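Local atomic coordinates of COMB10 (Helicobacter pylori, PDB entry 2BHV), a protein that probably serves as a core subunit of the Com type IV secretion system, as a membrane protein of the TrbI/VirB10 family with a large periplasmic domain. Residues S57-G62 with A211-I216; T228-P233 with V240-L245. One frame throughout, in Å; residues are numbered along the deposited sequence.

Interaction 1 (S57-G62 with A211-I216)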
ATOM      1  N   SER A  57     -11.179  14.239 -11.797  1.00 47.95           N
ATOM      2  CA  SER A  57      -9.750  13.899 -11.590  1.00 48.72           C
ATOM      3  C   SER A  57      -9.339  13.990 -10.103  1.00 48.94           C
ATOM      4  O   SER A  57      -9.877  14.813  -9.363  1.00 49.25           O
ATOM      5  CB  SER A  57      -8.863  14.818 -12.418  1.00 48.71           C
ATOM      6  OG  SER A  57      -9.056  16.168 -12.014  1.00 49.25           O
ATOM      7  N   SER A  58      -8.389  13.153  -9.675  1.00 49.15           N
ATOM      8  CA  SER A  58      -8.024  13.080  -8.236  1.00 49.03           C
ATOM      9  C   SER A  58      -6.958  14.097  -7.783  1.00 49.08           C
ATOM     10  O   SER A  58      -6.746  14.255  -6.574  1.00 49.22           O
ATOM     11  CB  SER A  58      -7.640  11.654  -7.793  1.00 48.83           C
ATOM     12  OG  SER A  58      -6.292  11.348  -8.113  1.00 49.15           O
ATOM     13  N   GLN A  59      -6.285  14.770  -8.725  1.00 48.70           N
ATOM     14  CA  GLN A  59      -5.451  15.904  -8.334  1.00 48.73           C
ATOM     15  C   GLN A  59      -6.352  17.137  -8.186  1.00 48.53           C
ATOM     16  O   GLN A  59      -6.727  17.511  -7.073  1.00 48.46           O
ATOM     17  CB  GLN A  59      -4.282  16.175  -9.315  1.00 49.04           C
ATOM     18  CG  GLN A  59      -3.669  14.950 -10.058  1.00 49.55           C
ATOM     19  CD  GLN A  59      -3.855  15.028 -11.609  1.00 50.35           C
ATOM     20  OE1 GLN A  59      -4.946  14.756 -12.147  1.00 51.37           O
ATOM     21  NE2 GLN A  59      -2.789  15.396 -12.312  1.00 48.90           N
ATOM     22  N   ILE A  60      -6.688  17.750  -9.320  1.00 48.52           N
ATOM     23  CA  ILE A  60      -7.676  18.838  -9.409  1.00 48.42           C
ATOM     24  C   ILE A  60      -8.901  18.582  -8.505  1.00 48.18           C
ATOM     25  O   ILE A  60      -9.500  17.501  -8.559  1.00 48.26           O
ATOM     26  CB  ILE A  60      -8.188  19.004 -10.892  1.00 48.56           C
ATOM     27  CG1 ILE A  60      -7.039  19.383 -11.843  1.00 48.67           C
ATOM     28  CG2 ILE A  60      -9.409  19.968 -10.979  1.00 48.18           C
ATOM     29  CD1 ILE A  60      -7.255  18.926 -13.320  1.00 48.41           C
ATOM     30  N   ALA A  61      -9.229  19.561  -7.655  1.00 47.64           N
ATOM     31  CA  ALA A  61     -10.555  19.668  -7.056  1.00 47.15           C
ATOM     32  C   ALA A  61     -11.335  20.634  -7.949  1.00 47.01           C
ATOM     33  O   ALA A  61     -10.821  21.685  -8.291  1.00 47.27           O
ATOM     34  CB  ALA A  61     -10.458  20.199  -5.652  1.00 46.88           C
ATOM     35  N   GLY A  62     -12.557  20.286  -8.352  1.00 46.85           N
ATOM     36  CA  GLY A  62     -13.285  21.113  -9.312  1.00 46.47           C
ATOM     37  C   GLY A  62     -14.784  20.921  -9.346  1.00 46.46           C
ATOM     38  O   GLY A  62     -15.399  20.610  -8.328  1.00 46.54           O
ATOM     39  N   ALA A 211      -0.176   8.658  -3.184  1.00 54.76           N
ATOM     40  CA  ALA A 211      -1.381   8.007  -3.732  1.00 54.00           C
ATOM     41  C   ALA A 211      -1.382   8.095  -5.246  1.00 53.29           C
ATOM     42  O   ALA A 211      -0.738   8.986  -5.794  1.00 53.18           O
ATOM     43  CB  ALA A 211      -2.653   8.648  -3.161  1.00 53.97           C
ATOM     44  N   PRO A 212      -2.102   7.175  -5.933  1.00 52.80           N
ATOM     45  CA  PRO A 212      -2.100   7.258  -7.396  1.00 52.23           C
ATOM     46  C   PRO A 212      -3.095   8.291  -7.880  1.00 51.52           C
ATOM     47  O   PRO A 212      -3.996   8.690  -7.143  1.00 51.63           O
ATOM     48  CB  PRO A 212      -2.531   5.854  -7.836  1.00 52.27           C
ATOM     49  CG  PRO A 212      -3.386   5.350  -6.710  1.00 52.41           C
ATOM     50  CD  PRO A 212      -2.940   6.058  -5.444  1.00 52.77           C
ATOM     51  N   ILE A 213      -2.918   8.738  -9.107  1.00 50.75           N
ATOM     52  CA  ILE A 213      -3.913   9.569  -9.728  1.00 50.12           C
ATOM     53  C   ILE A 213      -5.102   8.674 -10.051  1.00 49.50           C
ATOM     54  O   ILE A 213      -4.952   7.597 -10.623  1.00 49.58           O
ATOM     55  CB  ILE A 213      -3.384  10.263 -11.008  1.00 50.34           C
ATOM     56  CG1 ILE A 213      -1.937  10.743 -10.816  1.00 50.29           C
ATOM     57  CG2 ILE A 213      -4.306  11.426 -11.407  1.00 50.43           C
ATOM     58  CD1 ILE A 213      -0.875   9.725 -11.245  1.00 50.64           C
ATOM     59  N   VAL A 214      -6.275   9.105  -9.628  1.00 48.70           N
ATOM     60  CA  VAL A 214      -7.498   8.405  -9.929  1.00 47.99           C
ATOM     61  C   VAL A 214      -8.426   9.325 -10.708  1.00 47.71           C
ATOM     62  O   VAL A 214      -8.747  10.430 -10.270  1.00 47.48           O
ATOM     63  CB  VAL A 214      -8.208   7.950  -8.668  1.00 47.85           C
ATOM     64  CG1 VAL A 214      -9.521   7.274  -9.023  1.00 47.72           C
ATOM     65  CG2 VAL A 214      -7.336   7.018  -7.890  1.00 48.00           C
ATOM     66  N   VAL A 215      -8.857   8.857 -11.870  1.00 47.19           N
ATOM     67  CA  VAL A 215      -9.819   9.594 -12.647  1.00 46.98           C
ATOM     68  C   VAL A 215     -11.094   8.777 -12.751  1.00 46.89           C
ATOM     69  O   VAL A 215     -11.041   7.568 -12.969  1.00 46.92           O
ATOM     70  CB  VAL A 215      -9.268   9.988 -14.049  1.00 46.87           C
ATOM     71  CG1 VAL A 215     -10.394  10.446 -14.968  1.00 46.77           C
ATOM     72  CG2 VAL A 215      -8.215  11.072 -13.911  1.00 46.52           C
ATOM     73  N   ILE A 216     -12.229   9.445 -12.547  1.00 46.65           N
ATOM     74  CA  ILE A 216     -13.517   8.871 -12.848  1.00 46.38           C
ATOM     75  C   ILE A 216     -14.005   9.532 -14.140  1.00 46.55           C
ATOM     76  O   ILE A 216     -14.389  10.703 -14.139  1.00 46.68           O
ATOM     77  CB  ILE A 216     -14.475   9.057 -11.677  1.00 46.37           C
ATOM     78  CG1 ILE A 216     -13.946   8.275 -10.466  1.00 45.92           C
ATOM     79  CG2 ILE A 216     -15.869   8.565 -12.044  1.00 46.50           C
ATOM     80  CD1 ILE A 216     -14.562   8.651  -9.161  1.00 46.00           C
TER
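Ser57 and Val215 meet as an antiparallel, non-hydrogen-bonded pair at the end of a small three-stranded sheet, where strand 56-57 runs out into the loop leading to strand 62-68 and the chain arriving from helix 196-209 enters strand 215-216. Their CA atoms are 4.4 Å apart, and the side chains lie on the same face, Val215 reaching Ser57 CB with its CG2 methyl at 4.1 Å. One residue further on, a side chain joins the two chains. The backbone N of Val214 donates to Ser58 OG at 2.7 Å, with an almost straight N-H...O angle of 176°. A chi1 of 82° sets this hydroxyl between the N and the carbonyl carbon of its own residue and brings it across to Val214. Beyond it, the bent chain of Gln59 crosses Ile213 obliquely: the CG2 methyl of Ile213 packs against the amide end, 3.5 Å from Gln59 OE1. The other strand edge of 215-216 is taken by strand 161-162, through Val215 and Gly162, while Ile216 also packs on Ile196 of the second subunit. The side chain of the buried Ser58 thus satisfies the peptide N-H of the buried Val214 just where the strand gives way to loop, a polar bond flanked by methyl contacts, one of them to the amide of Gln59.

Interaction 2 (T228-P233 with V240-L245); sequences TDIFFP and VIAEFL
Strands 229-231 and 243-245 form the antiparallel ladder of a beta hairpin, their axes 4.7 Å apart at closest approach and their directions 143° apart. Phe231 and Glu243 are a hydrogen-bonded pair: Phe231 N donates to Glu243 O at 2.7 Å, and Glu243 N returns a bond to Phe231 O at 2.8 Å. Toward Thr228 the ladder weakens, the bond from Leu245 N to Asp229 O being long and bent. On the face of Ile230 and Phe244, the two side chains lie side by side, with Ile230 CD1 3.6 Å from Phe244 CE2; the Ile230 CG2 methyl sits over one ring face, near its rim, and also touches Ala242 CB at 3.7 Å. Leu152 packs on both Ile230 and Phe244. On the other face, a chi1 of 171°, with CG anti to the backbone N, lays the Phe231 ring alongside Glu243, which brings OE2 to the ring edge, 3.8 Å from Phe231 CD2, while Leu245 CD2 meets Phe231 CB. Nearer the turn, Val240 CG1 packs on Pro233 CD at 3.7 Å. The hairpin is therefore two-sided: buried hydrocarbon backs one face, whereas the other sets the carboxylate of the exposed Glu243 at a ring edge, an approach that would be mildly favourable to its charge.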
ATOM      1  N   THR A 228     -31.623  12.470   3.356  1.00 46.31           N
ATOM      2  CA  THR A 228     -32.847  12.781   4.064  1.00 46.49           C
ATOM      3  C   THR A 228     -33.939  12.975   3.073  1.00 46.55           C
ATOM      4  O   THR A 228     -33.680  13.153   1.891  1.00 46.88           O
ATOM      5  CB  THR A 228     -32.781  14.096   4.829  1.00 46.56           C
ATOM      6  OG1 THR A 228     -31.425  14.450   5.085  1.00 46.53           O
ATOM      7  CG2 THR A 228     -33.537  13.953   6.158  1.00 47.13           C
ATOM      8  N   ASP A 229     -35.170  12.959   3.557  1.00 46.60           N
ATOM      9  CA  ASP A 229     -36.283  13.380   2.748  1.00 46.71           C
ATOM     10  C   ASP A 229     -36.009  14.803   2.263  1.00 46.73           C
ATOM     11  O   ASP A 229     -35.523  15.643   3.029  1.00 46.99           O
ATOM     12  CB  ASP A 229     -37.577  13.316   3.562  1.00 46.67           C
ATOM     13  CG  ASP A 229     -37.902  11.911   4.024  1.00 46.79           C
ATOM     14  OD1 ASP A 229     -37.283  10.957   3.520  1.00 47.78           O
ATOM     15  OD2 ASP A 229     -38.768  11.750   4.891  1.00 47.18           O
ATOM     16  N   ILE A 230     -36.272  15.056   0.986  1.00 46.56           N
ATOM     17  CA  ILE A 230     -36.144  16.403   0.439  1.00 46.59           C
ATOM     18  C   ILE A 230     -37.490  16.904  -0.081  1.00 46.61           C
ATOM     19  O   ILE A 230     -38.083  16.296  -0.979  1.00 46.79           O
ATOM     20  CB  ILE A 230     -35.131  16.486  -0.721  1.00 46.51           C
ATOM     21  CG1 ILE A 230     -33.830  15.765  -0.376  1.00 46.39           C
ATOM     22  CG2 ILE A 230     -34.870  17.939  -1.062  1.00 46.50           C
ATOM     23  CD1 ILE A 230     -32.874  15.654  -1.544  1.00 46.39           C
ATOM     24  N   PHE A 231     -37.959  18.014   0.482  1.00 46.46           N
ATOM     25  CA  PHE A 231     -39.212  18.594   0.066  1.00 46.34           C
ATOM     26  C   PHE A 231     -38.960  19.682  -0.951  1.00 46.31           C
ATOM     27  O   PHE A 231     -38.113  20.549  -0.750  1.00 46.32           O
ATOM     28  CB  PHE A 231     -39.988  19.156   1.258  1.00 46.43           C
ATOM     29  CG  PHE A 231     -41.194  19.954   0.859  1.00 46.75           C
ATOM     30  CD1 PHE A 231     -42.323  19.316   0.349  1.00 46.80           C
ATOM     31  CD2 PHE A 231     -41.193  21.344   0.957  1.00 46.58           C
ATOM     32  CE1 PHE A 231     -43.424  20.047  -0.040  1.00 46.08           C
ATOM     33  CE2 PHE A 231     -42.291  22.079   0.564  1.00 46.19           C
ATOM     34  CZ  PHE A 231     -43.410  21.431   0.067  1.00 46.04           C
ATOM     35  N   PHE A 232     -39.712  19.624  -2.043  1.00 46.34           N
ATOM     36  CA  PHE A 232     -39.568  20.551  -3.162  1.00 46.57           C
ATOM     37  C   PHE A 232     -40.777  21.492  -3.203  1.00 46.73           C
ATOM     38  O   PHE A 232     -41.847  21.101  -3.689  1.00 46.88           O
ATOM     39  CB  PHE A 232     -39.511  19.781  -4.494  1.00 46.57           C
ATOM     40  CG  PHE A 232     -38.214  19.067  -4.744  1.00 46.63           C
ATOM     41  CD1 PHE A 232     -37.762  18.075  -3.882  1.00 46.98           C
ATOM     42  CD2 PHE A 232     -37.458  19.357  -5.869  1.00 46.87           C
ATOM     43  CE1 PHE A 232     -36.560  17.410  -4.121  1.00 47.01           C
ATOM     44  CE2 PHE A 232     -36.255  18.688  -6.115  1.00 47.11           C
ATOM     45  CZ  PHE A 232     -35.808  17.720  -5.236  1.00 46.54           C
ATOM     46  N   PRO A 233     -40.623  22.737  -2.692  1.00 46.72           N
ATOM     47  CA  PRO A 233     -41.720  23.696  -2.823  1.00 46.50           C
ATOM     48  C   PRO A 233     -42.062  23.932  -4.293  1.00 46.62           C
ATOM     49  O   PRO A 233     -41.237  23.645  -5.177  1.00 46.49           O
ATOM     50  CB  PRO A 233     -41.160  24.974  -2.189  1.00 46.31           C
ATOM     51  CG  PRO A 233     -39.701  24.787  -2.136  1.00 46.48           C
ATOM     52  CD  PRO A 233     -39.470  23.319  -1.982  1.00 46.64           C
ATOM     53  N   VAL A 240     -36.589  26.839  -7.077  1.00 46.61           N
ATOM     54  CA  VAL A 240     -37.042  25.994  -5.981  1.00 46.43           C
ATOM     55  C   VAL A 240     -35.924  25.914  -4.962  1.00 46.53           C
ATOM     56  O   VAL A 240     -34.819  25.462  -5.282  1.00 46.84           O
ATOM     57  CB  VAL A 240     -37.392  24.557  -6.448  1.00 46.31           C
ATOM     58  CG1 VAL A 240     -37.789  23.679  -5.263  1.00 46.13           C
ATOM     59  CG2 VAL A 240     -38.509  24.578  -7.470  1.00 46.25           C
ATOM     60  N   ILE A 241     -36.203  26.366  -3.745  1.00 46.40           N
ATOM     61  CA  ILE A 241     -35.268  26.188  -2.654  1.00 46.41           C
ATOM     62  C   ILE A 241     -35.694  24.946  -1.871  1.00 46.45           C
ATOM     63  O   ILE A 241     -36.673  24.978  -1.134  1.00 46.71           O
ATOM     64  CB  ILE A 241     -35.167  27.445  -1.760  1.00 46.27           C
ATOM     65  CG1 ILE A 241     -34.695  28.637  -2.592  1.00 46.39           C
ATOM     66  CG2 ILE A 241     -34.189  27.215  -0.623  1.00 46.31           C
ATOM     67  CD1 ILE A 241     -34.881  29.980  -1.906  1.00 46.64           C
ATOM     68  N   ALA A 242     -34.958  23.852  -2.058  1.00 46.22           N
ATOM     69  CA  ALA A 242     -35.311  22.571  -1.471  1.00 46.08           C
ATOM     70  C   ALA A 242     -35.210  22.606   0.046  1.00 46.12           C
ATOM     71  O   ALA A 242     -34.384  23.326   0.588  1.00 46.14           O
ATOM     72  CB  ALA A 242     -34.423  21.485  -2.031  1.00 45.92           C
ATOM     73  N   GLU A 243     -36.057  21.829   0.720  1.00 46.30           N
ATOM     74  CA  GLU A 243     -35.987  21.679   2.184  1.00 46.51           C
ATOM     75  C   GLU A 243     -35.645  20.264   2.598  1.00 46.60           C
ATOM     76  O   GLU A 243     -36.262  19.315   2.130  1.00 46.74           O
ATOM     77  CB  GLU A 243     -37.307  22.046   2.827  1.00 46.44           C
ATOM     78  CG  GLU A 243     -37.568  23.514   2.912  1.00 46.68           C
ATOM     79  CD  GLU A 243     -39.023  23.791   3.223  1.00 47.50           C
ATOM     80  OE1 GLU A 243     -39.529  23.240   4.242  1.00 47.65           O
ATOM     81  OE2 GLU A 243     -39.661  24.542   2.434  1.00 47.53           O
ATOM     82  N   PHE A 244     -34.679  20.130   3.496  1.00 46.80           N
ATOM     83  CA  PHE A 244     -34.240  18.821   3.950  1.00 47.14           C
ATOM     84  C   PHE A 244     -34.791  18.546   5.334  1.00 47.42           C
ATOM     85  O   PHE A 244     -34.269  19.065   6.322  1.00 47.64           O
ATOM     86  CB  PHE A 244     -32.712  18.748   3.959  1.00 47.04           C
ATOM     87  CG  PHE A 244     -32.086  18.972   2.604  1.00 47.27           C
ATOM     88  CD1 PHE A 244     -31.835  20.263   2.144  1.00 47.21           C
ATOM     89  CD2 PHE A 244     -31.743  17.895   1.786  1.00 47.23           C
ATOM     90  CE1 PHE A 244     -31.255  20.470   0.888  1.00 47.15           C
ATOM     91  CE2 PHE A 244     -31.162  18.101   0.540  1.00 46.71           C
ATOM     92  CZ  PHE A 244     -30.923  19.386   0.092  1.00 46.89           C
ATOM     93  N   LEU A 245     -35.852  17.741   5.405  1.00 47.70           N
ATOM     94  CA  LEU A 245     -36.508  17.422   6.679  1.00 47.91           C
ATOM     95  C   LEU A 245     -35.662  16.419   7.467  1.00 48.11           C
ATOM     96  O   LEU A 245     -35.900  15.207   7.413  1.00 48.35           O
ATOM     97  CB  LEU A 245     -37.940  16.894   6.462  1.00 47.84           C
ATOM     98  CG  LEU A 245     -39.018  17.641   5.637  1.00 47.94           C
ATOM     99  CD1 LEU A 245     -39.089  19.161   5.900  1.00 47.55           C
ATOM    100  CD2 LEU A 245     -38.890  17.353   4.150  1.00 47.25           C
TER

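From the N terminus, the chain passes through strands 41-42 and 48-52 before entering interaction 1, which closes a very long loop: 148 residues, including the helices 132-146, 184-190 and 196-209, separate its segments. Only after 211-216 does the chain run through strand 221-226 into interaction 2, a local hairpin with six intervening residues. The two contacts therefore follow in series, neither nested nor crossed. They lie on opposite sides of the chain's centre, nearest atoms about 18 Å apart. Interaction 1 belongs to the small three-stranded sheet, whereas interaction 2 is part of the large mixed sheet, between strands 41-42 and 117-119.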